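Local coordinates for protein peptidoglycan DD-endopeptidase ShyB (Vibrio cholerae, PDB 2GU1) that cleaves the peptide cross-links of cell-wall peptidoglycan as a zinc-dependent DD-endopeptidase, probably allowing new glycan strands to be inserted as the wall expands, at residues D46-G51 with L67-S72; F189-R192 with S196-R199; T80-G85 with T226-P231; I268-N271 with K275-Y278; K153-Y156 with N161-N164. All blocks are in the same frame, centred on the assembly; numbering follows the deposited sequence.

How the contacts relate
The five contacts sample the parts of the chain and the places where they meet. Contact 1 lies in the LysM-like domain, contacts 2 and 5 share the five-stranded sheet of the second domain, and contact 4 belongs to the M23 peptidase domain. In contact 4 the Tyr278 side chain is about 11 Å from the zinc ion and about 8 Å from that of its ligand His313. Contacts 1 and 4 touch where Met47 CE lies 3.7 Å from Arg277 NH2. Glu198 of contact 2 packs on Asn271 of contact 4, and Ser72 of contact 1 packs loosely near Asn164 of contact 5. Contact 3, at the surface, shares the sheet of contact 1, about 5 Å away between nearest atoms.

Contact 1 of 5, residues D46-G51 with L67-S72; sequences DMIQPG and LIYHMS
Ile48 lays its CG2 methyl over one face of the Tyr69 ring, and this is the tight half of the contact. The methyl stands 4.2 Å from the Tyr69 ring centroid and 26° off the ring normal, a CH-pi contact displaced toward the phenol end, where Ile48 CG2 is 3.8 Å from Tyr69 CZ. The other branch of Ile48, CG1 with its terminal methyl, leads away from the tyrosine. A trans first torsion (chi1 168°) throws the Tyr69 ring out to the loop. On the ring's other face, toward the rim, lies CG of Met71, so that the aromatic plane is held between a loop residue and one from its own segment.

Strand 64-70, which carries Tyr69, is the middle strand of the five-stranded antiparallel sheet in the LysM-like domain, and a classic beta bulge at Met71 and Ser72 follows where the chain turns a corner. The phenol oxygen sits over the loop backbone, with Tyr69 OH 3.5 Å from Ile48 CA, and its hydrogen bond goes to Glu52, whose carboxylate also takes the backbone N-H of Gln49.

Packing is slacker on the side of Met47 and Gln49. Met47 crosses the tyrosine at about a right angle and brings its CG only to 4.1 Å from Tyr69 OH. Exposed Gln49 folds back over its own loop, where its NE2 makes a weak bond of 3.4 Å to Met47 O.

Contact 2 of 5, residues F189-R192 with S196-R199; sequences FYDR and SLER
Tyr190 and Ser196 form a single backbone bridge, their CA atoms 4.1 Å apart, and beside it Leu197 N donates to Phe189 O over 2.7 Å in a nearly straight bond of 177°. The next rung is made by a side chain. Glu198 points toward the strand, and its side chain, extended beyond CG, brings OE1 to the backbone N-H of Phe189, 2.8 Å from Phe189 N and met on the anti side of the carboxylate. The same OE1 lies at the edge of the Phe189 ring, in its plane and 3.7 Å from CD1, with the ring and carboxylate planes 59° apart.

Ser196 meets Tyr190 differently. Its CB lies over one face of the ring, offset toward the CE1 rim, in a CH-pi contact 3.9 Å from the Tyr190 centroid. The serine hydroxyl donates instead to Glu198 O within its own segment, while the phenol of Tyr190 bonds to Asp186 and Arg188.

Strand 189-191 is the outermost strand of the second domain's sheet, and helix 122-132 contributes Val131 against both Phe189 and Glu198. With a carboxylate oxygen serving where a backbone carbonyl might, the chain leaving the sheet is tied to its edge strand without forming a regular sixth strand.

Contact 3 of 5, residues T80-G85 with T226-P231; sequences TRENDG and TGRVVP
The guanidinium of Arg228 meets two acids in different ways: Glu82 stacks over one face, and Asp84 comes to its edge. Glu82 runs past it in the opposite direction, with the carboxylate and guanidinium planes only 10° apart. Glu82 CG lies over the centre of the guanidinium face, 3.6 Å from Arg228 CZ. This stacking leaves the charges to interact without a directed N-H: the ion pair of Glu82 OE1 with Arg228 NH1 is long, 3.9 Å, and the oxygen lies well out of the guanidinium plane. The opposite face is covered by CB of Thr226, so the flat group is sandwiched.

Asp84 approaches from the far end, its carboxylate turned 88° from the guanidinium. Arg228 NH2 donates to Asp84 OD1 over 2.9 Å at an N-H...O angle of 164°, in the guanidinium plane and on the syn side of the carboxylate. Bending of the arginine at chi3 helps direct its head toward both acids, and the three residues form a salt-bridge network. The acids are fixed in turn by serines, Glu82 OE2 by Ser88 and Asp84 OD2 by Ser86.

Both loops hold their own shape. An ST turn joins Thr226 OG1 to Arg228 N at 3.1 Å, and a type I turn runs from Glu82 to Gly85. The contact thus ties the connection between strands 75-81 and 87-93 of the LysM-like domain, at the surface, to the long loop between strands 213-215 and 235-237.

Contact 4 of 5, residues I268-N271 with K275-Y278; sequences IEHN and KTRY
The beta hairpin of strands 265-269 and 274-281 belongs to the M23 peptidase domain, and at Tyr278 it comes within about 8 Å of the side chain of His313, which binds the zinc ion with His232 and Asp236. Ile268 and Thr276 are an antiparallel hydrogen-bonded pair: Ile268 N donates to Thr276 O at 2.9 Å, and Thr276 N returns a bond of 3.0 Å to Ile268 O. Glu269 and Lys275 follow as the non-hydrogen-bonded pair, with their side chains on the opposite face of the sheet from those of Ile268 and Thr276.

On the Ile268 and Thr276 face, a polar chain runs through buried surroundings. The Thr276 hydroxyl is placed between its own backbone N and carbonyl carbon (chi1 50°), where it meets both neighbours. His270 NE2 shares a hydrogen bond of 2.7 Å with Thr276 OG1, which lies at the edge of the imidazole near its plane. The same OG1 bonds to Tyr278 OH at 2.8 Å. His270 ND1 is held by Asp250 O, so both ring nitrogens have partners and the imidazole's rotation is fixed. Ile268 adds an apolar touch through CD1, 4.0 Å from Tyr278 CE2. Tyr278 also packs on Phe314, next in sequence to His313.

On the other face Glu269 and Lys275 lie side by side, pointing the same way. Their direct ion pair is long, and Lys275 NZ has a further hydrogen bond to Asn320. One water completes the link, accepting from Lys275 NZ and donating to Glu269 OE2 and Asn271 O, each at 2.9 Å.

Contact 5 of 5, residues K153-Y156 with N161-N164; sequences KQQY and NTGN
Tyr156 presents one face of its ring to Asn161, whose CA lies over the centre at 3.6 Å from the Tyr156 centroid, almost on the ring normal. From there the asparagine side chain continues across the ring toward the phenol end. With CG anti to the backbone N (chi1 -172°), the amide lies stacked on the ring, the two planes 23° apart. Asn161 CB is 3.5 Å from Tyr156 CZ. The ring also takes part in a cation-pi contact with Arg99 of the neighbouring strand 97-106.

This is the end of the beta hairpin formed by strands 147-157 and 160-173, in the five-stranded antiparallel sheet of the second domain. Tyr156 and Asn161 form a non-hydrogen-bonded pair near the connection. The side chains of Gln155 and Asn164 lie side by side, pointing the same way, and Val74 from a loop of the LysM-like domain packs against both.

Beyond Asn161 the chain turns a corner at Gly163, yet the two strands remain bonded. Gln155 N donates to Asn164 O over 3.0 Å in a bond that is nearly straight, at 174°. The carbonyl of Gln155 is gripped twice by Thr162, whose backbone N lies 3.1 Å from Gln155 O. Thr162 OG1 donates to the same oxygen from the same face of its plane, from well above that plane. That hydroxyl also closes an ST turn, with Asn164 N donating to Thr162 OG1 over 3.1 Å.

Contact 1 of 5, residues D46-G51 with L67-S72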
# COMPACT_ATOMS: atom_id res chain seq x y z
N ASP A 46 -0.66 7.90 7.80
CA ASP A 46 -1.63 7.02 8.45
C ASP A 46 -1.07 5.61 8.65
O ASP A 46 -1.57 4.85 9.48
CB ASP A 46 -2.91 6.93 7.61
CG ASP A 46 -3.96 7.92 8.03
OD1 ASP A 46 -5.07 7.86 7.48
OD2 ASP A 46 -3.69 8.77 8.91
N MET A 47 -0.05 5.27 7.89
CA MET A 47 0.54 3.94 7.98
C MET A 47 1.83 3.86 8.79
O MET A 47 2.61 2.92 8.59
CB MET A 47 0.77 3.37 6.58
CG MET A 47 1.83 4.10 5.76
SD MET A 47 2.14 3.35 4.13
CE MET A 47 1.01 4.27 3.09
N ILE A 48 2.08 4.82 9.69
CA ILE A 48 3.31 4.78 10.49
C ILE A 48 3.35 3.51 11.32
O ILE A 48 2.37 3.14 11.96
CB ILE A 48 3.44 5.99 11.44
CG1 ILE A 48 2.23 6.05 12.38
CG2 ILE A 48 3.60 7.25 10.64
CD1 ILE A 48 2.38 7.05 13.51
N GLN A 49 4.50 2.86 11.31
CA GLN A 49 4.70 1.61 12.03
C GLN A 49 5.81 1.74 13.07
O GLN A 49 6.74 2.53 12.91
CB GLN A 49 5.07 0.51 11.04
CG GLN A 49 4.04 0.23 9.96
CD GLN A 49 2.80 -0.45 10.50
OE1 GLN A 49 2.90 -1.49 11.14
NE2 GLN A 49 1.63 0.13 10.23
N PRO A 50 5.72 0.94 14.15
CA PRO A 50 6.73 0.97 15.22
C PRO A 50 8.09 0.70 14.59
O PRO A 50 8.23 -0.19 13.75
CB PRO A 50 6.30 -0.18 16.13
CG PRO A 50 4.81 -0.20 15.97
CD PRO A 50 4.64 -0.02 14.47
N GLY A 51 9.10 1.47 14.98
CA GLY A 51 10.42 1.28 14.42
C GLY A 51 10.79 2.34 13.39
O GLY A 51 11.98 2.59 13.17
N LEU A 67 9.02 18.37 8.76
CA LEU A 67 8.84 17.02 9.29
C LEU A 67 9.37 16.02 8.26
O LEU A 67 9.03 16.11 7.08
CB LEU A 67 7.36 16.72 9.54
CG LEU A 67 6.98 15.25 9.72
CD1 LEU A 67 7.47 14.76 11.07
CD2 LEU A 67 5.46 15.07 9.61
N ILE A 68 10.20 15.08 8.71
CA ILE A 68 10.73 14.06 7.81
C ILE A 68 10.26 12.71 8.36
O ILE A 68 10.55 12.35 9.51
CB ILE A 68 12.28 14.06 7.75
CG1 ILE A 68 12.81 15.42 7.28
CG2 ILE A 68 12.76 13.00 6.76
CD1 ILE A 68 12.75 16.49 8.34
N TYR A 69 9.52 11.98 7.54
CA TYR A 69 9.02 10.67 7.91
C TYR A 69 9.91 9.63 7.24
O TYR A 69 9.83 9.40 6.03
CB TYR A 69 7.54 10.52 7.48
CG TYR A 69 6.96 9.12 7.54
CD1 TYR A 69 7.43 8.16 8.45
CD2 TYR A 69 5.91 8.75 6.69
CE1 TYR A 69 6.87 6.87 8.51
CE2 TYR A 69 5.34 7.48 6.75
CZ TYR A 69 5.83 6.54 7.65
OH TYR A 69 5.26 5.29 7.68
N HIS A 70 10.80 9.04 8.03
CA HIS A 70 11.72 8.01 7.55
C HIS A 70 11.01 6.66 7.54
O HIS A 70 10.96 5.97 8.56
CB HIS A 70 12.96 7.94 8.47
CG HIS A 70 13.81 9.18 8.42
ND1 HIS A 70 14.70 9.43 7.40
CD2 HIS A 70 13.87 10.25 9.26
CE1 HIS A 70 15.28 10.60 7.61
NE2 HIS A 70 14.79 11.12 8.73
N MET A 71 10.43 6.30 6.40
CA MET A 71 9.73 5.03 6.26
C MET A 71 10.73 3.88 6.30
O MET A 71 10.42 2.78 6.77
CB MET A 71 8.95 5.00 4.94
CG MET A 71 7.73 5.89 4.97
SD MET A 71 7.19 6.47 3.34
CE MET A 71 8.08 8.00 3.24
N SER A 72 11.93 4.13 5.79
CA SER A 72 13.02 3.15 5.80
C SER A 72 14.30 3.94 5.59
O SER A 72 14.25 5.15 5.38
CB SER A 72 12.86 2.13 4.66
OG SER A 72 13.29 2.67 3.42

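Contact 2 of 5, residues F189-R192 with S196-R199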
# COMPACT_ATOMS: atom_id res chain seq x y z
N PHE A 189 1.98 -13.64 -10.50
CA PHE A 189 2.73 -14.89 -10.65
C PHE A 189 2.11 -15.77 -11.73
O PHE A 189 0.89 -15.92 -11.78
CB PHE A 189 2.73 -15.70 -9.35
CG PHE A 189 3.74 -15.25 -8.35
CD1 PHE A 189 3.47 -14.19 -7.49
CD2 PHE A 189 4.99 -15.88 -8.27
CE1 PHE A 189 4.42 -13.76 -6.56
CE2 PHE A 189 5.94 -15.46 -7.34
CZ PHE A 189 5.66 -14.40 -6.49
N TYR A 190 2.97 -16.36 -12.56
CA TYR A 190 2.54 -17.25 -13.65
C TYR A 190 3.26 -18.58 -13.52
O TYR A 190 4.36 -18.64 -12.95
CB TYR A 190 2.93 -16.65 -15.01
CG TYR A 190 2.13 -15.43 -15.42
CD1 TYR A 190 1.18 -15.51 -16.45
CD2 TYR A 190 2.32 -14.21 -14.79
CE1 TYR A 190 0.45 -14.39 -16.84
CE2 TYR A 190 1.59 -13.07 -15.17
CZ TYR A 190 0.66 -13.18 -16.20
OH TYR A 190 -0.06 -12.07 -16.59
N ASP A 191 2.66 -19.66 -14.03
CA ASP A 191 3.34 -20.94 -13.99
C ASP A 191 4.22 -21.00 -15.23
O ASP A 191 4.23 -20.05 -16.02
CB ASP A 191 2.36 -22.13 -13.95
CG ASP A 191 1.40 -22.17 -15.13
OD1 ASP A 191 1.76 -21.73 -16.24
OD2 ASP A 191 0.28 -22.69 -14.93
N ARG A 192 4.95 -22.09 -15.42
CA ARG A 192 5.86 -22.20 -16.57
C ARG A 192 5.19 -22.16 -17.94
O ARG A 192 5.84 -21.81 -18.93
CB ARG A 192 6.70 -23.48 -16.48
CG ARG A 192 7.38 -23.68 -15.14
CD ARG A 192 8.35 -24.85 -15.20
NE ARG A 192 9.52 -24.50 -15.99
CZ ARG A 192 10.70 -24.17 -15.47
NH1 ARG A 192 10.87 -24.16 -14.16
NH2 ARG A 192 11.69 -23.83 -16.27
N SER A 196 -1.55 -17.40 -15.58
CA SER A 196 -1.47 -16.59 -14.37
C SER A 196 -2.12 -17.32 -13.20
O SER A 196 -3.19 -17.91 -13.36
CB SER A 196 -2.16 -15.25 -14.56
OG SER A 196 -2.29 -14.58 -13.31
N LEU A 197 -1.49 -17.26 -12.03
CA LEU A 197 -2.03 -17.91 -10.84
C LEU A 197 -2.91 -16.94 -10.06
O LEU A 197 -3.57 -17.34 -9.10
CB LEU A 197 -0.89 -18.39 -9.92
CG LEU A 197 0.07 -19.49 -10.38
CD1 LEU A 197 -0.70 -20.61 -11.08
CD2 LEU A 197 1.10 -18.91 -11.31
N GLU A 198 -2.93 -15.68 -10.48
CA GLU A 198 -3.73 -14.65 -9.82
C GLU A 198 -4.75 -14.01 -10.76
O GLU A 198 -4.45 -13.75 -11.92
CB GLU A 198 -2.78 -13.58 -9.25
CG GLU A 198 -1.81 -14.17 -8.24
CD GLU A 198 -0.77 -13.19 -7.76
OE1 GLU A 198 0.16 -12.86 -8.53
OE2 GLU A 198 -0.87 -12.74 -6.60
N ARG A 199 -5.95 -13.76 -10.26
CA ARG A 199 -6.99 -13.18 -11.10
C ARG A 199 -6.71 -11.75 -11.51
O ARG A 199 -6.03 -11.01 -10.80
CB ARG A 199 -8.35 -13.26 -10.40
CG ARG A 199 -8.92 -14.68 -10.33
CD ARG A 199 -10.43 -14.67 -10.43
NE ARG A 199 -11.07 -14.11 -9.24
CZ ARG A 199 -12.37 -13.86 -9.14
NH1 ARG A 199 -13.17 -14.10 -10.17
NH2 ARG A 199 -12.87 -13.36 -8.02

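Contact 3 of 5, residues T80-G85 with T226-P231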
# COMPACT_ATOMS: atom_id res chain seq x y z
N THR A 80 7.52 20.17 4.25
CA THR A 80 8.13 21.47 4.49
C THR A 80 7.14 22.63 4.61
O THR A 80 6.23 22.77 3.79
CB THR A 80 9.14 21.81 3.38
OG1 THR A 80 10.12 20.77 3.32
CG2 THR A 80 9.83 23.13 3.66
N ARG A 81 7.34 23.46 5.63
CA ARG A 81 6.47 24.62 5.84
C ARG A 81 6.81 25.72 4.84
O ARG A 81 7.98 26.03 4.62
CB ARG A 81 6.60 25.16 7.27
CG ARG A 81 5.76 26.41 7.52
CD ARG A 81 5.51 26.68 8.99
NE ARG A 81 6.74 26.89 9.76
CZ ARG A 81 7.60 27.88 9.55
NH1 ARG A 81 7.37 28.77 8.60
NH2 ARG A 81 8.68 27.97 10.31
N GLU A 82 5.78 26.30 4.24
CA GLU A 82 5.93 27.37 3.26
C GLU A 82 5.68 28.74 3.90
O GLU A 82 5.09 28.83 4.98
CB GLU A 82 4.95 27.15 2.10
CG GLU A 82 5.18 25.89 1.27
CD GLU A 82 6.49 25.92 0.49
OE1 GLU A 82 7.09 27.01 0.37
OE2 GLU A 82 6.92 24.85 -0.00
N ASN A 83 6.11 29.80 3.24
CA ASN A 83 5.92 31.14 3.78
C ASN A 83 4.44 31.44 4.03
O ASN A 83 4.10 32.20 4.94
CB ASN A 83 6.51 32.20 2.85
CG ASN A 83 8.02 32.22 2.87
OD1 ASN A 83 8.64 32.34 3.93
ND2 ASN A 83 8.64 32.11 1.69
N ASP A 84 3.56 30.84 3.24
CA ASP A 84 2.14 31.08 3.40
C ASP A 84 1.52 30.28 4.54
O ASP A 84 0.32 30.34 4.77
CB ASP A 84 1.39 30.80 2.09
CG ASP A 84 1.49 29.35 1.65
OD1 ASP A 84 0.92 29.00 0.60
OD2 ASP A 84 2.13 28.55 2.37
N GLY A 85 2.35 29.54 5.27
CA GLY A 85 1.86 28.76 6.39
C GLY A 85 1.50 27.32 6.06
O GLY A 85 1.40 26.49 6.96
N THR A 226 -1.23 28.68 -5.53
CA THR A 226 0.21 28.83 -5.34
C THR A 226 1.09 28.49 -6.54
O THR A 226 2.25 28.89 -6.60
CB THR A 226 0.71 27.96 -4.19
OG1 THR A 226 0.66 26.58 -4.60
CG2 THR A 226 -0.15 28.15 -2.95
N GLY A 227 0.54 27.72 -7.48
CA GLY A 227 1.31 27.33 -8.65
C GLY A 227 2.28 26.20 -8.37
O GLY A 227 3.02 25.77 -9.26
N ARG A 228 2.29 25.71 -7.13
CA ARG A 228 3.17 24.61 -6.76
C ARG A 228 2.54 23.27 -7.18
O ARG A 228 1.32 23.16 -7.29
CB ARG A 228 3.40 24.61 -5.24
CG ARG A 228 4.20 25.81 -4.73
CD ARG A 228 4.63 25.64 -3.27
NE ARG A 228 3.51 25.72 -2.34
CZ ARG A 228 3.19 26.80 -1.63
NH1 ARG A 228 3.91 27.91 -1.74
NH2 ARG A 228 2.14 26.77 -0.82
N VAL A 229 3.37 22.27 -7.43
CA VAL A 229 2.86 20.97 -7.84
C VAL A 229 2.20 20.22 -6.68
O VAL A 229 2.81 19.98 -5.65
CB VAL A 229 3.97 20.06 -8.43
CG1 VAL A 229 4.53 20.68 -9.69
CG2 VAL A 229 5.07 19.86 -7.41
N VAL A 230 0.94 19.86 -6.88
CA VAL A 230 0.17 19.12 -5.89
C VAL A 230 -0.49 18.02 -6.73
O VAL A 230 -1.56 18.23 -7.31
CB VAL A 230 -0.89 20.01 -5.23
CG1 VAL A 230 -1.66 19.23 -4.17
CG2 VAL A 230 -0.22 21.23 -4.60
N PRO A 231 0.14 16.85 -6.80
CA PRO A 231 -0.35 15.71 -7.57
C PRO A 231 -1.72 15.16 -7.21
O PRO A 231 -2.11 15.11 -6.04
CB PRO A 231 0.74 14.66 -7.38
CG PRO A 231 1.18 14.92 -5.97
CD PRO A 231 1.28 16.44 -5.94

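Contact 4 of 5, residues I268-N271 with K275-Y278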
# COMPACT_ATOMS: atom_id res chain seq x y z
N ILE A 268 -7.32 -1.82 0.05
CA ILE A 268 -7.35 -3.26 -0.12
C ILE A 268 -6.03 -3.71 -0.71
O ILE A 268 -5.48 -3.05 -1.59
CB ILE A 268 -8.52 -3.68 -1.06
CG1 ILE A 268 -9.86 -3.38 -0.39
CG2 ILE A 268 -8.41 -5.15 -1.43
CD1 ILE A 268 -11.07 -3.73 -1.24
N GLU A 269 -5.50 -4.81 -0.20
CA GLU A 269 -4.26 -5.35 -0.72
C GLU A 269 -4.67 -6.55 -1.55
O GLU A 269 -5.27 -7.50 -1.05
CB GLU A 269 -3.32 -5.77 0.41
CG GLU A 269 -2.03 -6.41 -0.08
CD GLU A 269 -0.98 -6.55 1.02
OE1 GLU A 269 -1.31 -7.11 2.09
OE2 GLU A 269 0.17 -6.09 0.81
N HIS A 270 -4.35 -6.50 -2.84
CA HIS A 270 -4.71 -7.55 -3.78
C HIS A 270 -3.66 -8.65 -3.83
O HIS A 270 -3.99 -9.83 -3.92
CB HIS A 270 -4.93 -6.93 -5.15
CG HIS A 270 -5.99 -5.87 -5.14
ND1 HIS A 270 -7.31 -6.16 -4.89
CD2 HIS A 270 -5.91 -4.53 -5.28
CE1 HIS A 270 -8.01 -5.03 -4.87
NE2 HIS A 270 -7.18 -4.03 -5.10
N ASN A 271 -2.39 -8.24 -3.79
CA ASN A 271 -1.28 -9.19 -3.78
C ASN A 271 -0.03 -8.45 -3.33
O ASN A 271 -0.12 -7.32 -2.86
CB ASN A 271 -1.10 -9.86 -5.16
CG ASN A 271 -0.53 -8.92 -6.21
OD1 ASN A 271 -0.32 -7.73 -5.96
ND2 ASN A 271 -0.26 -9.46 -7.40
N LYS A 275 -2.42 -2.59 -4.61
CA LYS A 275 -3.34 -2.16 -3.57
C LYS A 275 -4.23 -1.13 -4.26
O LYS A 275 -3.84 -0.52 -5.26
CB LYS A 275 -2.62 -1.46 -2.41
CG LYS A 275 -1.64 -2.30 -1.59
CD LYS A 275 -1.09 -1.44 -0.45
CE LYS A 275 -0.07 -2.18 0.42
NZ LYS A 275 1.21 -2.42 -0.29
N THR A 276 -5.44 -0.94 -3.73
CA THR A 276 -6.36 0.06 -4.26
C THR A 276 -6.90 0.83 -3.06
O THR A 276 -7.09 0.25 -1.98
CB THR A 276 -7.55 -0.58 -5.03
OG1 THR A 276 -8.15 -1.61 -4.23
CG2 THR A 276 -7.08 -1.17 -6.35
N ARG A 277 -7.13 2.13 -3.26
CA ARG A 277 -7.66 2.99 -2.21
C ARG A 277 -8.98 3.60 -2.66
O ARG A 277 -9.14 3.92 -3.85
CB ARG A 277 -6.71 4.14 -1.90
CG ARG A 277 -5.37 3.73 -1.36
CD ARG A 277 -4.54 4.99 -1.18
NE ARG A 277 -3.34 4.75 -0.41
CZ ARG A 277 -2.32 5.59 -0.37
NH1 ARG A 277 -2.37 6.72 -1.06
NH2 ARG A 277 -1.25 5.32 0.38
N TYR A 278 -9.89 3.80 -1.71
CA TYR A 278 -11.21 4.36 -1.99
C TYR A 278 -11.46 5.47 -0.95
O TYR A 278 -11.59 5.18 0.24
CB TYR A 278 -12.27 3.25 -1.88
CG TYR A 278 -11.94 1.98 -2.65
CD1 TYR A 278 -12.53 1.72 -3.89
CD2 TYR A 278 -11.01 1.07 -2.16
CE1 TYR A 278 -12.18 0.59 -4.63
CE2 TYR A 278 -10.65 -0.06 -2.89
CZ TYR A 278 -11.24 -0.30 -4.12
OH TYR A 278 -10.83 -1.39 -4.86
O HOH W 1 0.95 -4.91 -1.76

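Contact 5 of 5, residues K153-Y156 with N161-N164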
# COMPACT_ATOMS: atom_id res chain seq x y z
N LYS A 153 14.25 -11.33 -3.31
CA LYS A 153 15.15 -10.22 -3.57
C LYS A 153 15.06 -9.36 -2.33
O LYS A 153 13.97 -9.01 -1.89
CB LYS A 153 14.69 -9.41 -4.79
CG LYS A 153 15.09 -10.01 -6.12
CD LYS A 153 14.81 -9.03 -7.26
CE LYS A 153 15.48 -9.50 -8.55
NZ LYS A 153 16.96 -9.58 -8.39
N GLN A 154 16.22 -9.05 -1.74
CA GLN A 154 16.26 -8.22 -0.54
C GLN A 154 17.03 -6.94 -0.83
O GLN A 154 18.13 -6.99 -1.37
CB GLN A 154 16.95 -8.97 0.60
CG GLN A 154 16.09 -10.01 1.29
CD GLN A 154 16.85 -10.76 2.37
OE1 GLN A 154 16.26 -11.37 3.26
NE2 GLN A 154 18.18 -10.72 2.28
N GLN A 155 16.45 -5.81 -0.47
CA GLN A 155 17.12 -4.54 -0.70
C GLN A 155 18.01 -4.18 0.48
O GLN A 155 17.62 -4.32 1.64
CB GLN A 155 16.09 -3.43 -0.94
CG GLN A 155 16.68 -2.05 -1.20
CD GLN A 155 15.60 -1.01 -1.45
OE1 GLN A 155 14.57 -1.01 -0.79
NE2 GLN A 155 15.85 -0.11 -2.40
N TYR A 156 19.22 -3.74 0.16
CA TYR A 156 20.19 -3.34 1.16
C TYR A 156 20.67 -1.93 0.84
O TYR A 156 20.48 -1.43 -0.26
CB TYR A 156 21.41 -4.27 1.15
CG TYR A 156 21.29 -5.44 2.10
CD1 TYR A 156 20.30 -6.41 1.93
CD2 TYR A 156 22.16 -5.56 3.19
CE1 TYR A 156 20.18 -7.48 2.82
CE2 TYR A 156 22.04 -6.63 4.09
CZ TYR A 156 21.05 -7.58 3.90
OH TYR A 156 20.93 -8.64 4.77
N ASN A 161 20.41 -3.96 5.87
CA ASN A 161 19.20 -4.50 5.28
C ASN A 161 18.12 -3.45 5.50
O ASN A 161 17.89 -3.01 6.63
CB ASN A 161 18.84 -5.82 5.97
CG ASN A 161 17.70 -6.56 5.29
OD1 ASN A 161 17.52 -7.76 5.49
ND2 ASN A 161 16.91 -5.84 4.49
N THR A 162 17.47 -3.03 4.43
CA THR A 162 16.43 -2.00 4.52
C THR A 162 15.12 -2.57 5.05
O THR A 162 14.28 -1.84 5.56
CB THR A 162 16.17 -1.36 3.15
OG1 THR A 162 15.52 -2.31 2.29
CG2 THR A 162 17.47 -0.91 2.51
N GLY A 163 14.95 -3.88 4.93
CA GLY A 163 13.72 -4.50 5.37
C GLY A 163 12.78 -4.71 4.20
O GLY A 163 11.77 -5.41 4.31
N ASN A 164 13.12 -4.11 3.06
CA ASN A 164 12.31 -4.23 1.86
C ASN A 164 12.71 -5.53 1.15
O ASN A 164 13.89 -5.82 1.01
CB ASN A 164 12.55 -3.04 0.93
CG ASN A 164 11.96 -1.74 1.48
OD1 ASN A 164 12.39 -0.64 1.12
ND2 ASN A 164 10.96 -1.86 2.34